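Local coordinates for putative carboxynorspermidine decarboxylase protein (Sinorhizobium meliloti, PDB 3MT1) that probably catalyses the pyridoxal 5'-phosphate-dependent decarboxylation of carboxynorspermidine and carboxyspermidine, giving norspermidine and spermidine, at residues Glu73-Ser78 against Lys95-Ser100; Lys31-Leu36 against Gln226-Pro231; Lys254-Val259 against Ser287-Gly292; Val246-Tyr251 against Leu310-Arg315. All blocks are in the same frame, centred on the assembly; numbering follows the deposited sequence.

Contact 1 (Glu73-Ser78 against Lys95-Ser100); sequences ETHAYS and KIIFNS
His-75 and Lys-95 both turn CG beside the backbone N and anti to the carbonyl carbon (chi1 -74° and -69°), which sends their side chains the same way from adjacent strands and lays the lysine methylenes over one face of the imidazole. A CH-pi contact follows: Lys-95 CB stands 3.8 Å from the ring centroid of His-75, almost directly above it. Beyond the ring the lysine bends at its last torsion (chi4 64°), and NZ reaches Glu-73 OE2 at 2.5 Å in a salt bridge. That same OE2 takes a hydrogen bond of 2.8 Å from His-75 NE2, in the imidazole plane. The two donors arrive from opposite faces of the carboxylate, so one oxygen is gripped twice; with the methylene over the ring, this probably holds the imidazole in place. Tyr-228 OH is a further partner of Lys-95 NZ. Nearer the C-terminal ends, Tyr-77 OH donates to Asn-99 OD1 over a doubtfully short distance, and Ile-97 CG2 packs 3.7 Å from Tyr-77 CD1. The backbones pair through Ala-76, whose N meets Lys-95 O at 3.0 Å and whose O receives Ile-97 N at 2.8 Å. Ala-76 and Ile-96 face the other way, onto helix 83-92. Parallel strands 73-77 and 95-98 joined by that helix form one beta-alpha-beta crossover of the eight-stranded TIM barrel, the fold of this class of pyridoxal-phosphate decarboxylases.

Contact 2 (Lys31-Leu36 against Gln226-Pro231); sequences KALLAL and QIYLEP
Lys-31 and Leu-33 share the well-packed half of this parallel pairing with residues 227 to 229. Lys-31 N gives its hydrogen to Ile-227 O at 2.8 Å, Lys-31 O receives Leu-229 N at 2.7 Å, and Leu-33 N meets Leu-229 O at 2.9 Å. On one face the Tyr-228 ring lies beside Lys-31, its CD1 3.8 Å from Lys-31 CB, while Leu-33 CD1 also touches the ring. Past Glu-230 the pairing slackens. Pro-231 has no N-H to offer Leu-33 O, which instead meets Pro-231 CD at 3.2 Å, and the last bond, Ala-35 N to Pro-231 O, is weak at 3.4 Å. At the other end the contact approaches solvent: Lys-31 leads its ammonium away toward a long, weak ion pair with Asp-53. Gln-226 folds back at chi2 (74°), placing NE2 3.1 Å from Ile-227 O, on the face of that carbonyl opposite Lys-31 N; NE2 also bonds Gly-29 O. With an alanine at Gln-226, Ile-227 O would probably lose its second donor and Gly-29 O its amide partner, leaving the methylenes of Lys-31 less covered. The pairing joins the first and last barrel strands and so closes the ring, with Leu-34 packed on helix 45-49, Leu-229 and Ile-227 on helix 209-223, and Ala-35 beside strand 54-57.

Contact 3 (Lys254-Val259 against Ser287-Gly292); sequences KNLAIV and SYMICG
Strands 255-259 and 287-291 run parallel, their axes approaching to 4.5 Å with a crossing angle of -34°, and four backbone bonds join them: Asn-255 O accepts Met-289 N, Ala-257 N donates to Met-289 O, Ala-257 O accepts Cys-291 N, and Val-259 N donates to Cys-291 O. Each donor lies nearly on the line of the carbonyl it meets, with Cys-291 N 2.8 Å from Ala-257 O. On one face, Leu-256 and the selenomethionine Met-289 lie alongside each other and point the same way. Leu-256 CD2 does most of the touching, 3.5 Å from Met-289 CB and equally close to Cys-291 SG. Cys-291 keeps SG beside its backbone N (chi1 -49°), which turns the sulfur back along the strand toward that methyl. On the other face, Asn-255 CB sits over the Tyr-288 ring, 4.1 Å from its centroid and displaced toward the rim, a CH-pi contact, while Ala-257 CB comes within 3.8 Å of Tyr-288 CD1. Farther on, Val-259 CG1 and Ile-290 CG2 press together at 3.3 Å, a tight meeting of branched side chains. The phenol oxygen of Tyr-288 reaches beyond the pair to Leu-310 N, and Ile-258 packs on Ala-80 of the second subunit. Between the segments, then, every hydrogen bond is backbone to backbone, and the side chains contribute apolar and CH-pi contacts; cohesion across the pair comes from strand hydrogen bonds and apolar contact, with no charged pair between the segments.

Contact 4 (Val246-Tyr251 against Leu310-Arg315); sequences VLDTLY and LKVGDR
A type II beta turn, Lys-311 to Asp-314, sits against the C-terminal half of strand 240-251, with Val-246 as its main partner. Gly-313 N donates to Val-246 O at 2.9 Å, tilted out of the carbonyl plane, and Val-246 N donates to Asp-314 O at 2.8 Å, so both polar backbone atoms of the valine are engaged by the turn. The turn is closed internally by Asp-314 N to Lys-311 O, and Asp-314 OD2 accepts Lys-311 N at 2.8 Å from above the carboxylate plane. Gly-313 has a positive phi (110°), at which a CB would jam against the preceding carbonyl oxygen, so the position calls for glycine. Around these bonds, Val-246 CB rests 3.7 Å from Lys-311 O, and its CG2 meets Leu-310 CD1 at 4.3 Å. Val-312 has CG1 anti to its own N and CG2 beside it (chi1 173°), which brings both methyls to Leu-247 O; CG2 is 3.5 Å from that oxygen and 3.9 Å from Asp-248 CA. If Val-312 were a glycine, the carbonyl of Leu-247 and the backbone of Asp-248 would probably lose their apolar cover, and a gap would open between turn and strand. Thr-249 OG1 adds a weak bond to Leu-310 O. Asp-248, facing away from the turn, bonds Ser-100 and Ser-102 of the second subunit, while Val-312 also touches Arg-106 of that chain. Within its own chain the turn leads into strand 315-318, antiparallel to strand 240-251; Val-246 and Leu-310 both pack on Ile-316, and Leu-310 also covers Ala-257 of strand 255-259.

From the N terminus, contact 2 opens at residues 31-36; contact 1 opens and closes inside its long loop, which ends only at 226-231. The two touch within the barrel, where His-75 ND1 packs on Leu-33 CD1. The chain then leaves for the C-terminal sheet. There contact 4 opens at 246-251, contact 3 lies nested between, and residues 310-315 close the outer loop. These also touch: Ile-258 O and Leu-247 N form a probable hydrogen bond. The two nests follow in series without crossing, the centres of contacts 2 and 3 about 39 Å apart, and across the dimer contact 4 of one subunit meets contact 1 of the other.

Contact 1 (Glu73-Ser78 against Lys95-Ser100)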
loop_
_atom_site.group_PDB
_atom_site.type_symbol
_atom_site.label_atom_id
_atom_site.label_comp_id
_atom_site.label_asym_id
_atom_site.label_seq_id
_atom_site.Cartn_x
_atom_site.Cartn_y
_atom_site.Cartn_z
ATOM N N GLU B 73 8.198 14.941 -24.304
ATOM C CA GLU B 73 8.437 13.557 -24.699
ATOM C C GLU B 73 7.881 12.558 -23.664
ATOM O O GLU B 73 8.140 12.685 -22.448
ATOM C CB GLU B 73 9.946 13.311 -24.881
ATOM C CG GLU B 73 10.301 12.805 -26.285
ATOM C CD GLU B 73 11.754 12.405 -26.456
ATOM O OE1 GLU B 73 12.595 13.327 -26.668
ATOM O OE2 GLU B 73 12.022 11.178 -26.409
ATOM N N THR B 74 7.128 11.566 -24.130
ATOM C CA THR B 74 6.655 10.501 -23.246
ATOM C C THR B 74 7.203 9.146 -23.667
ATOM O O THR B 74 7.102 8.760 -24.832
ATOM C CB THR B 74 5.073 10.442 -23.122
ATOM O OG1 THR B 74 4.544 9.573 -24.119
ATOM C CG2 THR B 74 4.437 11.819 -23.249
ATOM N N HIS B 75 7.789 8.438 -22.713
ATOM C CA HIS B 75 8.359 7.094 -22.944
ATOM C C HIS B 75 7.522 6.087 -22.213
ATOM O O HIS B 75 7.121 6.315 -21.068
ATOM C CB HIS B 75 9.800 6.988 -22.443
ATOM C CG HIS B 75 10.796 7.690 -23.310
ATOM N ND1 HIS B 75 12.127 7.321 -23.360
ATOM C CD2 HIS B 75 10.653 8.725 -24.181
ATOM C CE1 HIS B 75 12.767 8.124 -24.198
ATOM N NE2 HIS B 75 11.891 8.976 -24.716
ATOM N N ALA B 76 7.241 4.985 -22.886
ATOM C CA ALA B 76 6.491 3.907 -22.272
ATOM C C ALA B 76 7.367 2.687 -22.070
ATOM O O ALA B 76 8.130 2.318 -22.954
ATOM C CB ALA B 76 5.251 3.565 -23.119
ATOM N N TYR B 77 7.271 2.077 -20.901
ATOM C CA TYR B 77 7.928 0.811 -20.641
ATOM C C TYR B 77 6.954 -0.106 -19.934
ATOM O O TYR B 77 6.049 0.354 -19.224
ATOM C CB TYR B 77 9.153 1.002 -19.754
ATOM C CG TYR B 77 9.769 -0.313 -19.297
ATOM C CD1 TYR B 77 10.378 -1.180 -20.206
ATOM C CD2 TYR B 77 9.722 -0.698 -17.946
ATOM C CE1 TYR B 77 10.942 -2.378 -19.797
ATOM C CE2 TYR B 77 10.267 -1.900 -17.522
ATOM C CZ TYR B 77 10.883 -2.743 -18.450
ATOM O OH TYR B 77 11.439 -3.946 -18.013
ATOM N N SER B 78 7.117 -1.404 -20.134
ATOM C CA SER B 78 6.373 -2.366 -19.351
ATOM C C SER B 78 7.124 -3.658 -19.336
ATOM O O SER B 78 7.861 -3.946 -20.266
ATOM C CB SER B 78 4.955 -2.609 -19.889
ATOM O OG SER B 78 4.290 -3.614 -19.111
ATOM N N LYS B 95 8.209 7.115 -27.577
ATOM C CA LYS B 95 9.068 5.974 -27.601
ATOM C C LYS B 95 8.386 4.901 -26.781
ATOM O O LYS B 95 7.624 5.197 -25.827
ATOM C CB LYS B 95 10.454 6.347 -27.068
ATOM C CG LYS B 95 11.180 7.277 -28.053
ATOM C CD LYS B 95 12.635 7.509 -27.703
ATOM C CE LYS B 95 13.333 8.531 -28.609
ATOM N NZ LYS B 95 12.709 9.887 -28.447
ATOM N N ILE B 96 8.615 3.652 -27.184
ATOM C CA ILE B 96 8.079 2.501 -26.467
ATOM C C ILE B 96 9.227 1.538 -26.292
ATOM O O ILE B 96 10.061 1.401 -27.180
ATOM C CB ILE B 96 6.875 1.849 -27.205
ATOM C CG1 ILE B 96 6.176 0.833 -26.282
ATOM C CG2 ILE B 96 7.297 1.215 -28.501
ATOM C CD1 ILE B 96 4.854 0.309 -26.830
ATOM N N ILE B 97 9.294 0.918 -25.127
ATOM C CA ILE B 97 10.362 0.004 -24.809
ATOM C C ILE B 97 9.800 -1.328 -24.368
ATOM O O ILE B 97 8.795 -1.403 -23.632
ATOM C CB ILE B 97 11.265 0.589 -23.743
ATOM C CG1 ILE B 97 11.949 1.822 -24.332
ATOM C CG2 ILE B 97 12.291 -0.446 -23.241
ATOM C CD1 ILE B 97 11.857 3.035 -23.457
ATOM N N PHE B 98 10.436 -2.385 -24.873
ATOM C CA PHE B 98 9.992 -3.734 -24.597
ATOM C C PHE B 98 11.033 -4.425 -23.804
ATOM O O PHE B 98 12.234 -4.170 -23.974
ATOM C CB PHE B 98 9.712 -4.514 -25.862
ATOM C CG PHE B 98 8.772 -3.824 -26.791
ATOM C CD1 PHE B 98 7.401 -3.953 -26.627
ATOM C CD2 PHE B 98 9.261 -3.026 -27.837
ATOM C CE1 PHE B 98 6.523 -3.305 -27.490
ATOM C CE2 PHE B 98 8.405 -2.389 -28.692
ATOM C CZ PHE B 98 7.025 -2.525 -28.515
ATOM N N ASN B 99 10.542 -5.310 -22.937
ATOM C CA ASN B 99 11.350 -6.031 -21.974
ATOM C C ASN B 99 12.145 -7.177 -22.595
ATOM O O ASN B 99 13.170 -7.595 -22.061
ATOM C CB ASN B 99 10.452 -6.557 -20.853
ATOM C CG ASN B 99 11.236 -6.952 -19.618
ATOM O OD1 ASN B 99 11.850 -6.101 -18.973
ATOM N ND2 ASN B 99 11.219 -8.245 -19.281
ATOM N N SER B 100 11.674 -7.673 -23.727
ATOM C CA SER B 100 12.179 -8.923 -24.276
ATOM C C SER B 100 11.928 -8.926 -25.765
ATOM O O SER B 100 11.070 -8.180 -26.255
ATOM C CB SER B 100 11.451 -10.104 -23.633
ATOM O OG SER B 100 10.089 -10.098 -24.036
HETATM O O HOH W 1 7.588 -5.099 -22.748
#

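Contact 2 (Lys31-Leu36 against Gln226-Pro231)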
loop_
_atom_site.group_PDB
_atom_site.type_symbol
_atom_site.label_atom_id
_atom_site.label_comp_id
_atom_site.label_asym_id
_atom_site.label_seq_id
_atom_site.Cartn_x
_atom_site.Cartn_y
_atom_site.Cartn_z
ATOM N N LYS B 31 19.024 14.139 -22.133
ATOM C CA LYS B 31 17.661 14.565 -21.803
ATOM C C LYS B 31 17.219 13.859 -20.523
ATOM O O LYS B 31 17.689 12.796 -20.232
ATOM C CB LYS B 31 16.716 14.299 -22.975
ATOM C CG LYS B 31 16.849 15.346 -24.110
ATOM C CD LYS B 31 15.997 14.994 -25.319
ATOM C CE LYS B 31 16.368 15.855 -26.512
ATOM N NZ LYS B 31 15.618 17.142 -26.453
ATOM N N ALA B 32 16.338 14.485 -19.753
ATOM C CA ALA B 32 15.883 13.945 -18.476
ATOM C C ALA B 32 14.376 13.814 -18.486
ATOM O O ALA B 32 13.660 14.781 -18.852
ATOM C CB ALA B 32 16.294 14.867 -17.319
ATOM N N LEU B 33 13.904 12.637 -18.063
ATOM C CA LEU B 33 12.482 12.347 -17.972
ATOM C C LEU B 33 12.108 11.999 -16.531
ATOM O O LEU B 33 12.805 11.228 -15.871
ATOM C CB LEU B 33 12.119 11.201 -18.902
ATOM C CG LEU B 33 12.675 11.197 -20.317
ATOM C CD1 LEU B 33 12.424 9.857 -21.015
ATOM C CD2 LEU B 33 12.073 12.310 -21.119
ATOM N N LEU B 34 11.019 12.578 -16.033
ATOM C CA LEU B 34 10.559 12.250 -14.684
ATOM C C LEU B 34 10.050 10.811 -14.683
ATOM O O LEU B 34 9.213 10.475 -15.503
ATOM C CB LEU B 34 9.420 13.198 -14.270
ATOM C CG LEU B 34 8.680 12.974 -12.945
ATOM C CD1 LEU B 34 9.669 12.982 -11.742
ATOM C CD2 LEU B 34 7.567 13.997 -12.740
ATOM N N ALA B 35 10.539 9.966 -13.789
ATOM C CA ALA B 35 9.954 8.599 -13.663
ATOM C C ALA B 35 8.663 8.623 -12.854
ATOM O O ALA B 35 8.706 8.843 -11.639
ATOM C CB ALA B 35 10.944 7.609 -13.065
ATOM N N LEU B 36 7.522 8.449 -13.533
ATOM C CA LEU B 36 6.221 8.571 -12.877
ATOM C C LEU B 36 5.960 7.507 -11.787
ATOM O O LEU B 36 5.168 7.739 -10.902
ATOM C CB LEU B 36 5.101 8.651 -13.887
ATOM C CG LEU B 36 5.104 9.877 -14.831
ATOM C CD1 LEU B 36 3.814 9.957 -15.659
ATOM C CD2 LEU B 36 5.247 11.169 -14.036
ATOM N N GLN B 226 21.576 9.800 -28.645
ATOM C CA GLN B 226 20.996 10.695 -27.644
ATOM C C GLN B 226 20.822 9.960 -26.287
ATOM O O GLN B 226 20.273 8.847 -26.221
ATOM C CB GLN B 226 19.665 11.272 -28.128
ATOM C CG GLN B 226 18.934 12.079 -27.071
ATOM C CD GLN B 226 19.571 13.449 -26.822
ATOM O OE1 GLN B 226 19.815 14.211 -27.771
ATOM N NE2 GLN B 226 19.810 13.780 -25.539
ATOM N N ILE B 227 21.310 10.577 -25.215
ATOM C CA ILE B 227 21.167 9.986 -23.908
ATOM C C ILE B 227 19.897 10.484 -23.247
ATOM O O ILE B 227 19.557 11.666 -23.313
ATOM C CB ILE B 227 22.399 10.238 -23.005
ATOM C CG1 ILE B 227 23.612 9.476 -23.535
ATOM C CG2 ILE B 227 22.132 9.759 -21.556
ATOM C CD1 ILE B 227 24.874 9.771 -22.761
ATOM N N TYR B 228 19.194 9.535 -22.642
ATOM C CA TYR B 228 18.092 9.797 -21.705
ATOM C C TYR B 228 18.466 9.404 -20.282
ATOM O O TYR B 228 19.062 8.353 -20.044
ATOM C CB TYR B 228 16.837 9.069 -22.133
ATOM C CG TYR B 228 16.276 9.673 -23.373
ATOM C CD1 TYR B 228 15.364 10.734 -23.311
ATOM C CD2 TYR B 228 16.666 9.201 -24.614
ATOM C CE1 TYR B 228 14.840 11.296 -24.468
ATOM C CE2 TYR B 228 16.155 9.753 -25.775
ATOM C CZ TYR B 228 15.256 10.800 -25.708
ATOM O OH TYR B 228 14.793 11.338 -26.896
ATOM N N LEU B 229 18.137 10.278 -19.349
ATOM C CA LEU B 229 18.204 9.969 -17.957
ATOM C C LEU B 229 16.762 9.855 -17.501
ATOM O O LEU B 229 15.889 10.558 -18.031
ATOM C CB LEU B 229 18.914 11.081 -17.223
ATOM C CG LEU B 229 20.407 11.286 -17.472
ATOM C CD1 LEU B 229 20.851 12.539 -16.776
ATOM C CD2 LEU B 229 21.258 10.105 -16.998
ATOM N N GLU B 230 16.510 8.968 -16.530
ATOM C CA GLU B 230 15.161 8.791 -15.961
ATOM C C GLU B 230 15.145 9.110 -14.471
ATOM O O GLU B 230 14.899 8.237 -13.641
ATOM C CB GLU B 230 14.713 7.356 -16.135
ATOM C CG GLU B 230 14.350 6.918 -17.532
ATOM C CD GLU B 230 14.153 5.392 -17.623
ATOM O OE1 GLU B 230 13.653 4.762 -16.644
ATOM O OE2 GLU B 230 14.504 4.808 -18.680
ATOM N N PRO B 231 15.432 10.357 -14.098
ATOM C CA PRO B 231 15.493 10.516 -12.637
ATOM C C PRO B 231 14.141 10.415 -11.935
ATOM O O PRO B 231 13.243 11.221 -12.195
ATOM C CB PRO B 231 16.013 11.938 -12.484
ATOM C CG PRO B 231 15.560 12.647 -13.805
ATOM C CD PRO B 231 15.780 11.598 -14.827
#

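Contact 3 (Lys254-Val259 against Ser287-Gly292)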
loop_
_atom_site.group_PDB
_atom_site.type_symbol
_atom_site.label_atom_id
_atom_site.label_comp_id
_atom_site.label_asym_id
_atom_site.label_seq_id
_atom_site.Cartn_x
_atom_site.Cartn_y
_atom_site.Cartn_z
ATOM N N LYS B 254 10.593 1.708 26.131
ATOM C CA LYS B 254 10.963 3.010 25.587
ATOM C C LYS B 254 9.908 4.065 25.934
ATOM O O LYS B 254 8.888 3.764 26.572
ATOM C CB LYS B 254 11.104 2.946 24.049
ATOM C CG LYS B 254 11.201 1.536 23.423
ATOM C CD LYS B 254 12.648 1.005 23.380
ATOM C CE LYS B 254 12.823 -0.095 22.311
ATOM N NZ LYS B 254 14.257 -0.204 21.886
ATOM N N ASN B 255 10.173 5.297 25.498
ATOM C CA ASN B 255 9.153 6.334 25.356
ATOM C C ASN B 255 8.525 6.260 23.999
ATOM O O ASN B 255 9.229 6.175 23.009
ATOM C CB ASN B 255 9.793 7.685 25.489
ATOM C CG ASN B 255 10.070 8.021 26.899
ATOM O OD1 ASN B 255 9.144 8.302 27.661
ATOM N ND2 ASN B 255 11.341 7.986 27.279
ATOM N N LEU B 256 7.197 6.318 23.965
ATOM C CA LEU B 256 6.417 6.140 22.742
ATOM C C LEU B 256 5.519 7.327 22.465
ATOM O O LEU B 256 4.910 7.873 23.385
ATOM C CB LEU B 256 5.551 4.890 22.835
ATOM C CG LEU B 256 6.250 3.544 22.677
ATOM C CD1 LEU B 256 5.392 2.446 23.308
ATOM C CD2 LEU B 256 6.493 3.247 21.207
ATOM N N ALA B 257 5.434 7.702 21.190
ATOM C CA ALA B 257 4.500 8.722 20.767
ATOM C C ALA B 257 3.733 8.294 19.507
ATOM O O ALA B 257 4.325 7.819 18.540
ATOM C CB ALA B 257 5.226 10.066 20.557
ATOM N N ILE B 258 2.416 8.481 19.537
ATOM C CA ILE B 258 1.518 8.154 18.427
ATOM C C ILE B 258 1.226 9.391 17.588
ATOM O O ILE B 258 0.811 10.416 18.127
ATOM C CB ILE B 258 0.138 7.637 18.932
ATOM C CG1 ILE B 258 0.283 6.730 20.169
ATOM C CG2 ILE B 258 -0.674 6.956 17.769
ATOM C CD1 ILE B 258 0.810 5.326 19.852
ATOM N N VAL B 259 1.399 9.287 16.275
ATOM C CA VAL B 259 1.098 10.390 15.383
ATOM C C VAL B 259 -0.092 10.070 14.479
ATOM O O VAL B 259 -0.509 8.894 14.338
ATOM C CB VAL B 259 2.304 10.805 14.527
ATOM C CG1 VAL B 259 3.497 11.149 15.436
ATOM C CG2 VAL B 259 2.661 9.725 13.505
ATOM N N SER B 287 14.575 10.231 23.841
ATOM C CA SER B 287 14.480 9.265 22.768
ATOM C C SER B 287 13.083 8.657 22.697
ATOM O O SER B 287 12.577 8.077 23.673
ATOM C CB SER B 287 15.576 8.193 22.889
ATOM O OG SER B 287 16.156 7.928 21.613
ATOM N N TYR B 288 12.463 8.821 21.532
ATOM C CA TYR B 288 11.078 8.400 21.295
ATOM C C TYR B 288 10.984 7.397 20.167
ATOM O O TYR B 288 11.592 7.574 19.099
ATOM C CB TYR B 288 10.175 9.588 20.959
ATOM C CG TYR B 288 9.675 10.371 22.147
ATOM C CD1 TYR B 288 8.389 10.179 22.641
ATOM C CD2 TYR B 288 10.481 11.319 22.772
ATOM C CE1 TYR B 288 7.915 10.905 23.733
ATOM C CE2 TYR B 288 10.024 12.048 23.860
ATOM C CZ TYR B 288 8.746 11.842 24.343
ATOM O OH TYR B 288 8.299 12.575 25.438
HETATM N N MSE B 289 10.222 6.338 20.409
HETATM C CA MSE B 289 9.694 5.573 19.300
HETATM C C MSE B 289 8.397 6.239 18.864
HETATM O O MSE B 289 7.489 6.428 19.681
HETATM C CB MSE B 289 9.461 4.116 19.670
HETATM C CG MSE B 289 9.410 3.221 18.448
HETATM SE SE MSE B 289 8.897 1.408 18.926
HETATM C CE MSE B 289 10.039 0.393 17.676
ATOM N N ILE B 290 8.336 6.636 17.596
ATOM C CA ILE B 290 7.134 7.248 17.051
ATOM C C ILE B 290 6.397 6.245 16.210
ATOM O O ILE B 290 6.955 5.683 15.282
ATOM C CB ILE B 290 7.423 8.503 16.188
ATOM C CG1 ILE B 290 8.319 9.495 16.937
ATOM C CG2 ILE B 290 6.115 9.182 15.759
ATOM C CD1 ILE B 290 9.769 9.423 16.491
ATOM N N CYS B 291 5.131 6.038 16.526
ATOM C CA CYS B 291 4.364 4.995 15.881
ATOM C C CYS B 291 3.168 5.543 15.201
ATOM O O CYS B 291 2.672 6.605 15.575
ATOM C CB CYS B 291 3.872 3.997 16.900
ATOM S SG CYS B 291 5.145 3.446 17.998
ATOM N N GLY B 292 2.702 4.802 14.198
ATOM C CA GLY B 292 1.502 5.159 13.479
ATOM C C GLY B 292 0.224 4.869 14.244
ATOM O O GLY B 292 0.209 4.232 15.302
#

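Contact 4 (Val246-Tyr251 against Leu310-Arg315)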
loop_
_atom_site.group_PDB
_atom_site.type_symbol
_atom_site.label_atom_id
_atom_site.label_comp_id
_atom_site.label_asym_id
_atom_site.label_seq_id
_atom_site.Cartn_x
_atom_site.Cartn_y
_atom_site.Cartn_z
ATOM N N VAL B 246 1.362 14.757 17.248
ATOM C CA VAL B 246 1.335 13.721 18.285
ATOM C C VAL B 246 -0.050 13.710 18.887
ATOM O O VAL B 246 -0.621 14.766 19.145
ATOM C CB VAL B 246 2.376 13.980 19.359
ATOM C CG1 VAL B 246 2.184 13.060 20.568
ATOM C CG2 VAL B 246 3.771 13.826 18.754
ATOM N N LEU B 247 -0.594 12.515 19.072
ATOM C CA LEU B 247 -1.948 12.335 19.576
ATOM C C LEU B 247 -1.976 11.716 20.983
ATOM O O LEU B 247 -2.904 11.942 21.745
ATOM C CB LEU B 247 -2.749 11.452 18.614
ATOM C CG LEU B 247 -2.967 11.873 17.173
ATOM C CD1 LEU B 247 -3.684 10.767 16.539
ATOM C CD2 LEU B 247 -3.784 13.149 17.054
ATOM N N ASP B 248 -0.969 10.919 21.309
ATOM C CA ASP B 248 -0.867 10.318 22.625
ATOM C C ASP B 248 0.570 10.018 22.971
ATOM O O ASP B 248 1.422 9.841 22.106
ATOM C CB ASP B 248 -1.705 9.046 22.745
ATOM C CG ASP B 248 -2.180 8.790 24.176
ATOM O OD1 ASP B 248 -2.312 9.763 24.980
ATOM O OD2 ASP B 248 -2.435 7.602 24.491
ATOM N N THR B 249 0.824 9.963 24.266
ATOM C CA THR B 249 2.154 9.751 24.780
ATOM C C THR B 249 2.082 8.581 25.737
ATOM O O THR B 249 1.069 8.390 26.387
ATOM C CB THR B 249 2.636 11.057 25.398
ATOM O OG1 THR B 249 3.345 11.775 24.372
ATOM C CG2 THR B 249 3.511 10.838 26.605
ATOM N N LEU B 250 3.126 7.769 25.783
ATOM C CA LEU B 250 3.078 6.526 26.544
ATOM C C LEU B 250 4.439 6.102 27.040
ATOM O O LEU B 250 5.446 6.308 26.372
ATOM C CB LEU B 250 2.495 5.384 25.689
ATOM C CG LEU B 250 1.003 5.374 25.342
ATOM C CD1 LEU B 250 0.701 4.277 24.337
ATOM C CD2 LEU B 250 0.134 5.229 26.607
ATOM N N TYR B 251 4.468 5.480 28.212
ATOM C CA TYR B 251 5.701 4.867 28.650
ATOM C C TYR B 251 5.610 3.353 28.888
ATOM O O TYR B 251 5.202 2.896 29.970
ATOM C CB TYR B 251 6.309 5.594 29.841
ATOM C CG TYR B 251 7.632 4.983 30.225
ATOM C CD1 TYR B 251 8.796 5.303 29.524
ATOM C CD2 TYR B 251 7.714 4.056 31.264
ATOM C CE1 TYR B 251 10.006 4.728 29.855
ATOM C CE2 TYR B 251 8.917 3.474 31.607
ATOM C CZ TYR B 251 10.058 3.813 30.894
ATOM O OH TYR B 251 11.255 3.246 31.241
ATOM N N LEU B 310 7.947 15.312 24.315
ATOM C CA LEU B 310 6.848 15.476 23.373
ATOM C C LEU B 310 5.489 15.478 24.062
ATOM O O LEU B 310 5.224 14.662 24.957
ATOM C CB LEU B 310 6.859 14.361 22.323
ATOM C CG LEU B 310 7.944 14.336 21.264
ATOM C CD1 LEU B 310 7.670 13.149 20.356
ATOM C CD2 LEU B 310 8.000 15.652 20.470
ATOM N N LYS B 311 4.625 16.381 23.619
ATOM C CA LYS B 311 3.310 16.531 24.215
ATOM C C LYS B 311 2.269 16.317 23.143
ATOM O O LYS B 311 2.506 16.624 21.973
ATOM C CB LYS B 311 3.124 17.939 24.812
ATOM C CG LYS B 311 4.324 18.523 25.574
ATOM C CD LYS B 311 4.416 20.050 25.309
ATOM C CE LYS B 311 5.670 20.696 25.927
ATOM N NZ LYS B 311 5.656 20.594 27.414
ATOM N N VAL B 312 1.110 15.808 23.542
ATOM C CA VAL B 312 -0.049 15.763 22.661
ATOM C C VAL B 312 -0.246 17.151 22.005
ATOM O O VAL B 312 -0.324 18.153 22.698
ATOM C CB VAL B 312 -1.325 15.319 23.445
ATOM C CG1 VAL B 312 -2.606 15.422 22.569
ATOM C CG2 VAL B 312 -1.158 13.913 24.025
ATOM N N GLY B 313 -0.298 17.202 20.676
ATOM C CA GLY B 313 -0.483 18.454 19.943
ATOM C C GLY B 313 0.767 18.889 19.193
ATOM O O GLY B 313 0.708 19.740 18.320
ATOM N N ASP B 314 1.906 18.296 19.534
ATOM C CA ASP B 314 3.188 18.698 18.958
ATOM C C ASP B 314 3.310 18.186 17.552
ATOM O O ASP B 314 2.829 17.094 17.228
ATOM C CB ASP B 314 4.367 18.202 19.805
ATOM C CG ASP B 314 4.504 18.967 21.136
ATOM O OD1 ASP B 314 3.822 20.012 21.310
ATOM O OD2 ASP B 314 5.304 18.526 22.003
ATOM N N ARG B 315 3.970 18.987 16.732
ATOM C CA ARG B 315 4.023 18.788 15.321
ATOM C C ARG B 315 5.366 18.174 15.002
ATOM O O ARG B 315 6.384 18.644 15.495
ATOM C CB ARG B 315 3.886 20.139 14.628
ATOM C CG ARG B 315 4.421 20.123 13.221
ATOM C CD ARG B 315 3.481 19.296 12.289
ATOM N NE ARG B 315 2.246 20.045 12.117
ATOM C CZ ARG B 315 2.142 21.041 11.254
ATOM N NH1 ARG B 315 3.191 21.333 10.500
ATOM N NH2 ARG B 315 1.010 21.724 11.125
#